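Local coordinates for protein cryptic loci regulator 2 (Schizosaccharomyces pombe 972h-, PDB 5IKJ) that acts upstream of histone deacetylases to promote transcriptional silencing in the mating-type region and the centromere, and is required for silencing by the repressor complex SHREC, at residues E230-T235 with K388-D393; L394-S398 with D490-W495; V425-L431 with E483-F488. All coordinates share one frame; numbering follows the deposited sequence.

Interaction 1: residues E230-T235 with K388-D393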
loop_
_atom_site.group_PDB
_atom_site.type_symbol
_atom_site.label_atom_id
_atom_site.label_comp_id
_atom_site.label_asym_id
_atom_site.label_seq_id
_atom_site.Cartn_x
_atom_site.Cartn_y
_atom_site.Cartn_z
ATOM N N GLU A 230 1.257 2.000 0.389
ATOM C CA GLU A 230 1.585 2.322 1.775
ATOM C C GLU A 230 2.207 1.118 2.471
ATOM O O GLU A 230 3.170 1.256 3.234
ATOM C CB GLU A 230 0.332 2.782 2.521
ATOM C CG GLU A 230 0.604 3.302 3.924
ATOM C CD GLU A 230 -0.667 3.645 4.674
ATOM O OE1 GLU A 230 -1.716 3.828 4.017
ATOM O OE2 GLU A 230 -0.620 3.729 5.921
ATOM N N CYS A 231 1.664 -0.072 2.215
ATOM C CA CYS A 231 2.236 -1.297 2.759
ATOM C C CYS A 231 3.642 -1.525 2.222
ATOM O O CYS A 231 4.588 -1.749 2.986
ATOM C CB CYS A 231 1.327 -2.473 2.404
ATOM S SG CYS A 231 1.843 -4.043 3.082
ATOM N N LYS A 232 3.795 -1.470 0.899
ATOM C CA LYS A 232 5.099 -1.686 0.286
ATOM C C LYS A 232 6.130 -0.702 0.826
ATOM O O LYS A 232 7.276 -1.077 1.095
ATOM C CB LYS A 232 4.978 -1.563 -1.232
ATOM C CG LYS A 232 6.167 -2.100 -2.009
ATOM C CD LYS A 232 5.900 -2.053 -3.506
ATOM C CE LYS A 232 7.118 -2.467 -4.320
ATOM N NZ LYS A 232 7.469 -3.905 -4.144
ATOM N N ASP A 233 5.738 0.563 1.000
ATOM C CA ASP A 233 6.682 1.557 1.498
ATOM C C ASP A 233 7.049 1.294 2.953
ATOM O O ASP A 233 8.207 1.472 3.347
ATOM C CB ASP A 233 6.102 2.962 1.335
ATOM C CG ASP A 233 5.946 3.365 -0.120
ATOM O OD1 ASP A 233 6.541 2.697 -0.992
ATOM O OD2 ASP A 233 5.232 4.353 -0.390
ATOM N N ASP A 234 6.082 0.861 3.766
ATOM C CA ASP A 234 6.346 0.616 5.180
ATOM C C ASP A 234 7.156 -0.653 5.418
ATOM O O ASP A 234 7.693 -0.830 6.518
ATOM C CB ASP A 234 5.027 0.532 5.952
ATOM C CG ASP A 234 4.426 1.897 6.232
ATOM O OD1 ASP A 234 4.941 2.902 5.696
ATOM O OD2 ASP A 234 3.434 1.966 6.987
ATOM N N THR A 235 7.253 -1.543 4.426
ATOM C CA THR A 235 7.968 -2.800 4.595
ATOM C C THR A 235 9.052 -3.048 3.555
ATOM O O THR A 235 9.875 -3.947 3.763
ATOM C CB THR A 235 6.989 -3.985 4.561
ATOM O OG1 THR A 235 6.399 -4.088 3.260
ATOM C CG2 THR A 235 5.887 -3.810 5.599
ATOM N N LYS A 388 1.589 0.786 13.959
ATOM C CA LYS A 388 0.940 0.190 12.801
ATOM C C LYS A 388 1.725 -1.040 12.367
ATOM O O LYS A 388 2.959 -1.016 12.329
ATOM C CB LYS A 388 0.869 1.196 11.652
ATOM C CG LYS A 388 -0.306 1.024 10.704
ATOM C CD LYS A 388 -0.331 2.149 9.678
ATOM C CE LYS A 388 -1.588 2.118 8.823
ATOM N NZ LYS A 388 -1.774 3.395 8.082
ATOM N N LEU A 389 1.010 -2.115 12.039
ATOM C CA LEU A 389 1.637 -3.363 11.631
ATOM C C LEU A 389 1.047 -3.835 10.312
ATOM O O LEU A 389 -0.134 -3.623 10.027
ATOM C CB LEU A 389 1.473 -4.454 12.695
ATOM C CG LEU A 389 2.405 -4.330 13.902
ATOM C CD1 LEU A 389 1.971 -5.280 15.005
ATOM C CD2 LEU A 389 3.851 -4.603 13.502
ATOM N N TRP A 390 1.891 -4.483 9.513
ATOM C CA TRP A 390 1.532 -4.892 8.166
ATOM C C TRP A 390 1.923 -6.342 7.917
ATOM O O TRP A 390 2.709 -6.941 8.657
ATOM C CB TRP A 390 2.234 -4.037 7.104
ATOM C CG TRP A 390 1.885 -2.571 7.073
ATOM C CD1 TRP A 390 2.537 -1.555 7.723
ATOM C CD2 TRP A 390 0.833 -1.950 6.320
ATOM N NE1 TRP A 390 1.947 -0.350 7.429
ATOM C CE2 TRP A 390 0.900 -0.564 6.572
ATOM C CE3 TRP A 390 -0.160 -2.431 5.463
ATOM C CZ2 TRP A 390 0.007 0.343 6.000
ATOM C CZ3 TRP A 390 -1.046 -1.528 4.897
ATOM C CH2 TRP A 390 -0.955 -0.157 5.167
ATOM N N ILE A 391 1.365 -6.894 6.841
ATOM C CA ILE A 391 1.958 -8.064 6.213
ATOM C C ILE A 391 3.273 -7.648 5.562
ATOM O O ILE A 391 3.420 -6.519 5.074
ATOM C CB ILE A 391 0.998 -8.690 5.183
ATOM C CG1 ILE A 391 0.650 -7.680 4.082
ATOM C CG2 ILE A 391 -0.267 -9.190 5.878
ATOM C CD1 ILE A 391 -0.178 -8.253 2.944
ATOM N N ASN A 392 4.244 -8.560 5.562
ATOM C CA ASN A 392 5.597 -8.320 5.056
ATOM C C ASN A 392 6.404 -7.486 6.042
ATOM O O ASN A 392 7.526 -7.063 5.717
ATOM C CB ASN A 392 5.586 -7.624 3.690
ATOM C CG ASN A 392 6.873 -7.827 2.917
ATOM O OD1 ASN A 392 7.412 -8.933 2.866
ATOM N ND2 ASN A 392 7.375 -6.756 2.309
ATOM N N ASP A 393 5.874 -7.240 7.235
ATOM C CA ASP A 393 6.506 -6.403 8.242
ATOM C C ASP A 393 7.297 -7.268 9.223
ATOM O O ASP A 393 7.255 -8.499 9.180
ATOM C CB ASP A 393 5.437 -5.580 8.970
ATOM C CG ASP A 393 6.020 -4.476 9.826
ATOM O OD1 ASP A 393 7.207 -4.129 9.643
ATOM O OD2 ASP A 393 5.282 -3.951 10.684
HETATM O O HOH W 1 9.543 -5.537 6.450
#
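Trp390 lays one face of its indole against residues 230-235, near the C-terminal end of helix 214-237, with Cys231 CA over that face toward the rim. Cys231 CB lies 3.4 Å from Trp390 CE3, and Cys231 SG, with chi1 -177° swinging it away from its own N, meets the six-membered ring obliquely. Thr235 CG2 packs against Trp390 CB at 4.0 Å and against the type II turn from Trp390 to Asp393.

Two carboxylates then flank the same indole. Trp390 NE1 donates to Asp234 OD2 at 2.8 Å, a bent bond that uses the anti side of the carboxylate. Glu230 OE2 sits in plane at the ring edge and forms a short salt bridge with Lys388 NZ.

Hydrogen bonds close the far end. Thr235 OG1 receives Asn392 ND2 at 3.0 Å and itself donates to Cys231 O, while Tyr413 holds Asn392 OD1 and an acidic side chain of another protein's chain also bonds Asn392 ND2. A water donates to both Thr235 O and Asn392 O.

This helix-on-strand packing thus buries an indole whose N-H Asp234, itself paired with Arg264, is likely to polarise, while Glu230 stays mated with Lys388 at the CZ2 edge.

Interaction 2: residues L394-S398 with D490-W495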
loop_
_atom_site.group_PDB
_atom_site.type_symbol
_atom_site.label_atom_id
_atom_site.label_comp_id
_atom_site.label_asym_id
_atom_site.label_seq_id
_atom_site.Cartn_x
_atom_site.Cartn_y
_atom_site.Cartn_z
ATOM N N LEU A 394 8.035 -6.602 10.111
ATOM C CA LEU A 394 8.810 -7.262 11.154
ATOM C C LEU A 394 8.258 -6.851 12.510
ATOM O O LEU A 394 8.122 -5.655 12.789
ATOM C CB LEU A 394 10.294 -6.896 11.050
ATOM C CG LEU A 394 10.904 -7.012 9.651
ATOM C CD1 LEU A 394 12.320 -6.459 9.632
ATOM C CD2 LEU A 394 10.885 -8.458 9.171
ATOM N N CYS A 395 7.943 -7.838 13.351
ATOM C CA CYS A 395 7.337 -7.573 14.647
ATOM C C CYS A 395 7.985 -8.441 15.717
ATOM O O CYS A 395 8.492 -9.531 15.439
ATOM C CB CYS A 395 5.823 -7.833 14.622
ATOM S SG CYS A 395 5.371 -9.586 14.530
ATOM N N VAL A 396 7.958 -7.938 16.947
ATOM C CA VAL A 396 8.445 -8.664 18.114
ATOM C C VAL A 396 7.302 -9.496 18.677
ATOM O O VAL A 396 6.150 -9.049 18.711
ATOM C CB VAL A 396 8.999 -7.686 19.170
ATOM C CG1 VAL A 396 9.478 -8.434 20.408
ATOM C CG2 VAL A 396 10.128 -6.847 18.583
ATOM N N ILE A 397 7.617 -10.712 19.127
ATOM C CA ILE A 397 6.627 -11.608 19.706
ATOM C C ILE A 397 7.168 -12.161 21.017
ATOM O O ILE A 397 8.377 -12.211 21.249
ATOM C CB ILE A 397 6.246 -12.767 18.757
ATOM C CG1 ILE A 397 7.450 -13.686 18.512
ATOM C CG2 ILE A 397 5.700 -12.215 17.446
ATOM C CD1 ILE A 397 7.132 -14.915 17.689
ATOM N N SER A 398 6.244 -12.580 21.879
ATOM C CA SER A 398 6.624 -13.250 23.116
ATOM C C SER A 398 7.380 -14.534 22.805
ATOM O O SER A 398 6.943 -15.340 21.978
ATOM C CB SER A 398 5.385 -13.564 23.952
ATOM O OG SER A 398 4.653 -12.388 24.248
ATOM N N ASP A 490 0.150 -12.520 21.335
ATOM C CA ASP A 490 1.576 -12.736 21.547
ATOM C C ASP A 490 2.449 -11.807 20.715
ATOM O O ASP A 490 3.677 -11.940 20.748
ATOM C CB ASP A 490 1.938 -14.197 21.249
ATOM C CG ASP A 490 1.434 -15.151 22.316
ATOM O OD1 ASP A 490 1.376 -14.749 23.496
ATOM O OD2 ASP A 490 1.095 -16.303 21.977
ATOM N N VAL A 491 1.854 -10.883 19.969
ATOM C CA VAL A 491 2.604 -9.839 19.281
ATOM C C VAL A 491 2.795 -8.678 20.246
ATOM O O VAL A 491 1.823 -8.161 20.811
ATOM C CB VAL A 491 1.876 -9.384 18.006
ATOM C CG1 VAL A 491 2.665 -8.288 17.302
ATOM C CG2 VAL A 491 1.656 -10.562 17.070
ATOM N N LEU A 492 4.047 -8.270 20.438
ATOM C CA LEU A 492 4.381 -7.241 21.414
ATOM C C LEU A 492 4.523 -5.857 20.801
ATOM O O LEU A 492 4.276 -4.860 21.489
ATOM C CB LEU A 492 5.682 -7.607 22.136
ATOM C CG LEU A 492 5.688 -8.985 22.806
ATOM C CD1 LEU A 492 7.048 -9.286 23.420
ATOM C CD2 LEU A 492 4.595 -9.086 23.862
ATOM N N GLY A 493 4.908 -5.769 19.537
ATOM C CA GLY A 493 5.034 -4.484 18.883
ATOM C C GLY A 493 5.900 -4.600 17.645
ATOM O O GLY A 493 6.262 -5.694 17.213
ATOM N N ARG A 494 6.215 -3.439 17.082
ATOM C CA ARG A 494 7.078 -3.386 15.915
ATOM C C ARG A 494 8.518 -3.720 16.281
ATOM O O ARG A 494 8.981 -3.453 17.393
ATOM C CB ARG A 494 7.046 -1.999 15.279
ATOM C CG ARG A 494 5.745 -1.627 14.589
ATOM C CD ARG A 494 5.843 -0.229 13.988
ATOM N NE ARG A 494 7.034 -0.084 13.154
ATOM C CZ ARG A 494 7.394 1.039 12.543
ATOM N NH1 ARG A 494 6.657 2.134 12.661
ATOM N NH2 ARG A 494 8.497 1.063 11.810
ATOM N N TRP A 495 9.225 -4.311 15.325
ATOM C CA TRP A 495 10.678 -4.369 15.355
ATOM C C TRP A 495 11.222 -3.152 14.621
ATOM O O TRP A 495 10.772 -2.836 13.515
ATOM C CB TRP A 495 11.183 -5.658 14.703
ATOM C CG TRP A 495 12.677 -5.746 14.567
ATOM C CD1 TRP A 495 13.550 -6.318 15.447
ATOM C CD2 TRP A 495 13.471 -5.258 13.477
ATOM N NE1 TRP A 495 14.837 -6.213 14.974
ATOM C CE2 TRP A 495 14.815 -5.566 13.767
ATOM C CE3 TRP A 495 13.176 -4.586 12.288
ATOM C CZ2 TRP A 495 15.861 -5.227 12.910
ATOM C CZ3 TRP A 495 14.216 -4.250 11.438
ATOM C CH2 TRP A 495 15.542 -4.571 11.753
#
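The carbonyl oxygen of Asp490 takes two donors from the facing strand segment, 394-398: Ser398 N, at 2.9 Å, and the weaker CA-H of Ile397. It closes one end of an antiparallel strand pair with a beta bulge, part of a family domain assigned to the SH3 clan. Val396 pairs with Gly493 but Ile397 with Val491, so Leu492 is the extra residue. Val396 still uses both of its backbone groups: its N reaches Gly493 O at 2.8 Å, and its O receives Leu492 N across the shifted register. At the backbone angles of Gly493 a CB would jam against the carbonyl oxygen before it, a strain that glycine avoids.

Side chains divide about the bulge. Leu492, exposed, crosses Val396 with CD1 4.0 Å from Val396 CG1 and brings CD2 alongside Ser398 OG. Inward, Ile397 CG2 and Val491 CG2 share the buried face, and Cys395 SG comes to 4.1 Å from Val491 CG1. Arg494 points its CB away from the partner strand; its NH1 forms a salt bridge with Glu246.

Beyond the bulge Trp495 N bonds Leu394 O at 3.1 Å. With chi1 174° Trp495 runs beside Leu394, both pointing the same way toward helix 461-469, and Leu394 CD1 rests obliquely at 3.4 Å from Trp495 CE3 and just as near CZ3.

Interaction 3: residues V425-L431 with E483-F488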
loop_
_atom_site.group_PDB
_atom_site.type_symbol
_atom_site.label_atom_id
_atom_site.label_comp_id
_atom_site.label_asym_id
_atom_site.label_seq_id
_atom_site.Cartn_x
_atom_site.Cartn_y
_atom_site.Cartn_z
ATOM N N VAL A 425 -7.399 -13.264 15.806
ATOM C CA VAL A 425 -6.432 -12.655 14.899
ATOM C C VAL A 425 -5.118 -13.418 15.009
ATOM O O VAL A 425 -4.545 -13.541 16.098
ATOM C CB VAL A 425 -6.242 -11.167 15.223
ATOM C CG1 VAL A 425 -5.202 -10.534 14.304
ATOM C CG2 VAL A 425 -7.568 -10.420 15.118
ATOM N N CYS A 426 -4.633 -13.931 13.880
ATOM C CA CYS A 426 -3.414 -14.728 13.843
ATOM C C CYS A 426 -2.361 -14.052 12.977
ATOM O O CYS A 426 -2.669 -13.523 11.903
ATOM C CB CYS A 426 -3.685 -16.135 13.301
ATOM S SG CYS A 426 -4.954 -17.045 14.187
ATOM N N PHE A 427 -1.120 -14.077 13.455
ATOM C CA PHE A 427 0.044 -13.658 12.683
ATOM C C PHE A 427 0.813 -14.896 12.242
ATOM O O PHE A 427 1.191 -15.723 13.078
ATOM C CB PHE A 427 0.958 -12.754 13.513
ATOM C CG PHE A 427 0.518 -11.320 13.571
ATOM C CD1 PHE A 427 -0.759 -10.982 13.986
ATOM C CD2 PHE A 427 1.399 -10.305 13.237
ATOM C CE1 PHE A 427 -1.153 -9.656 14.047
ATOM C CE2 PHE A 427 1.012 -8.982 13.297
ATOM C CZ PHE A 427 -0.265 -8.656 13.702
ATOM N N GLN A 428 1.047 -15.018 10.939
ATOM C CA GLN A 428 1.839 -16.107 10.382
ATOM C C GLN A 428 3.094 -15.529 9.748
ATOM O O GLN A 428 3.014 -14.570 8.971
ATOM C CB GLN A 428 1.043 -16.908 9.346
ATOM C CG GLN A 428 1.813 -18.087 8.758
ATOM C CD GLN A 428 1.161 -18.653 7.514
ATOM O OE1 GLN A 428 0.005 -19.074 7.541
ATOM N NE2 GLN A 428 1.902 -18.659 6.411
ATOM N N GLY A 429 4.243 -16.111 10.072
ATOM C CA GLY A 429 5.487 -15.674 9.466
ATOM C C GLY A 429 6.644 -16.520 9.949
ATOM O O GLY A 429 6.487 -17.424 10.775
ATOM N N SER A 430 7.819 -16.208 9.410
ATOM C CA SER A 430 9.052 -16.881 9.785
ATOM C C SER A 430 9.715 -16.161 10.953
ATOM O O SER A 430 9.589 -14.944 11.112
ATOM C CB SER A 430 10.014 -16.943 8.597
ATOM O OG SER A 430 10.109 -15.682 7.955
ATOM N N LEU A 431 10.429 -16.930 11.769
ATOM C CA LEU A 431 11.074 -16.429 12.974
ATOM C C LEU A 431 12.574 -16.304 12.741
ATOM O O LEU A 431 13.196 -17.194 12.154
ATOM C CB LEU A 431 10.803 -17.359 14.160
ATOM C CG LEU A 431 9.328 -17.713 14.387
ATOM C CD1 LEU A 431 9.188 -18.739 15.499
ATOM C CD2 LEU A 431 8.512 -16.466 14.698
ATOM N N GLU A 483 6.428 -22.135 8.477
ATOM C CA GLU A 483 6.325 -20.891 9.222
ATOM C C GLU A 483 5.545 -21.184 10.496
ATOM O O GLU A 483 5.069 -22.302 10.709
ATOM C CB GLU A 483 5.657 -19.794 8.385
ATOM C CG GLU A 483 6.491 -19.343 7.193
ATOM C CD GLU A 483 5.728 -18.428 6.252
ATOM O OE1 GLU A 483 4.500 -18.280 6.427
ATOM O OE2 GLU A 483 6.357 -17.858 5.334
ATOM N N TYR A 484 5.416 -20.178 11.354
ATOM C CA TYR A 484 4.741 -20.346 12.631
ATOM C C TYR A 484 3.599 -19.350 12.760
ATOM O O TYR A 484 3.605 -18.280 12.141
ATOM C CB TYR A 484 5.724 -20.189 13.796
ATOM C CG TYR A 484 6.643 -21.378 13.947
ATOM C CD1 TYR A 484 7.775 -21.509 13.155
ATOM C CD2 TYR A 484 6.368 -22.377 14.869
ATOM C CE1 TYR A 484 8.613 -22.598 13.284
ATOM C CE2 TYR A 484 7.200 -23.470 15.006
ATOM C CZ TYR A 484 8.321 -23.576 14.210
ATOM O OH TYR A 484 9.155 -24.662 14.340
ATOM N N VAL A 485 2.609 -19.723 13.566
ATOM C CA VAL A 485 1.393 -18.941 13.745
ATOM C C VAL A 485 1.223 -18.669 15.231
ATOM O O VAL A 485 1.173 -19.607 16.036
ATOM C CB VAL A 485 0.155 -19.664 13.190
ATOM C CG1 VAL A 485 -1.086 -18.787 13.324
ATOM C CG2 VAL A 485 0.373 -20.062 11.737
ATOM N N CYS A 486 1.132 -17.394 15.594
ATOM C CA CYS A 486 0.823 -16.998 16.955
ATOM C C CYS A 486 -0.361 -16.044 16.941
ATOM O O CYS A 486 -0.591 -15.350 15.945
ATOM C CB CYS A 486 2.019 -16.315 17.632
ATOM S SG CYS A 486 2.424 -14.690 16.954
ATOM N N PRO A 487 -1.133 -15.992 18.021
ATOM C CA PRO A 487 -2.241 -15.039 18.076
ATOM C C PRO A 487 -1.733 -13.618 18.256
ATOM O O PRO A 487 -0.612 -13.375 18.709
ATOM C CB PRO A 487 -3.051 -15.501 19.292
ATOM C CG PRO A 487 -2.044 -16.152 20.174
ATOM C CD PRO A 487 -1.039 -16.798 19.252
ATOM N N PHE A 488 -2.589 -12.667 17.879
ATOM C CA PHE A 488 -2.296 -11.259 18.119
ATOM C C PHE A 488 -1.907 -11.014 19.572
ATOM O O PHE A 488 -1.149 -10.084 19.867
ATOM C CB PHE A 488 -3.517 -10.421 17.731
ATOM C CG PHE A 488 -3.280 -8.935 17.728
ATOM C CD1 PHE A 488 -2.090 -8.398 17.268
ATOM C CD2 PHE A 488 -4.276 -8.074 18.156
ATOM C CE1 PHE A 488 -1.891 -7.028 17.259
ATOM C CE2 PHE A 488 -4.085 -6.708 18.148
ATOM C CZ PHE A 488 -2.892 -6.183 17.698
#
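Phe427 and Phe488 form the dense end of this antiparallel strand pair, their ring planes nearly parallel (6° apart) but slid apart, so that Phe427 CE1 meets Phe488 CD1 at 3.6 Å with little overlap. Val425 runs alongside Phe488, CB to CB at 3.8 Å, and Ile382 packs on all three. The backbone pairing here is regular: Phe427 N bonds Cys486 O at 2.8 Å, and Cys486 N returns the bond to Phe427 O.

Gln428 and Val485, partly exposed on the face opposite Phe427, form the looser side. Val485 splits its methyls, CG1 against Cys426 CB at 3.7 Å and CG2 against Gln428 CG. Gln428 is extended (chi1 -178°): CB and CG pass beside Val485 CG2, and the amide crosses Glu483 at about a right angle, NE2 donating to Glu483 OE1 at 2.6 Å. A leucine in place of Gln428 would probably leave Glu483 OE1 without this amide donor and the carboxylate freer to turn.

Glu483 OE2 bonds Ser415, and residues 483-485 also pair with a strand of another protein's chain. A neutral amide and a hydroxyl thus share the carboxylate's two oxygens, fixing its rotation beside a strand edge that extends the sheet into a partner.

In the fold
All three contacts reach the same curled sheet. Interactions 2 and 3 are nearest, with centres about 10 Å apart, and interaction 3 is nested in the loop that interaction 2 closes. They share a core: Val491 CG2 lies 3.8 Å from Phe427 CG, and Ile397 CD1 lies 3.6 Å from Leu431 CD2. Interaction 1 comes earlier in the chain, its centre about 14 Å from interaction 2 and 16 Å from interaction 3. Leu389 makes most of the join, its side chain meeting Val491, Cys395, Arg494 and Phe427, with Lys388 O also meeting Arg494 CD. The zinc site of His189, Cys204, Cys206 and Cys209 takes no ligand from these segments.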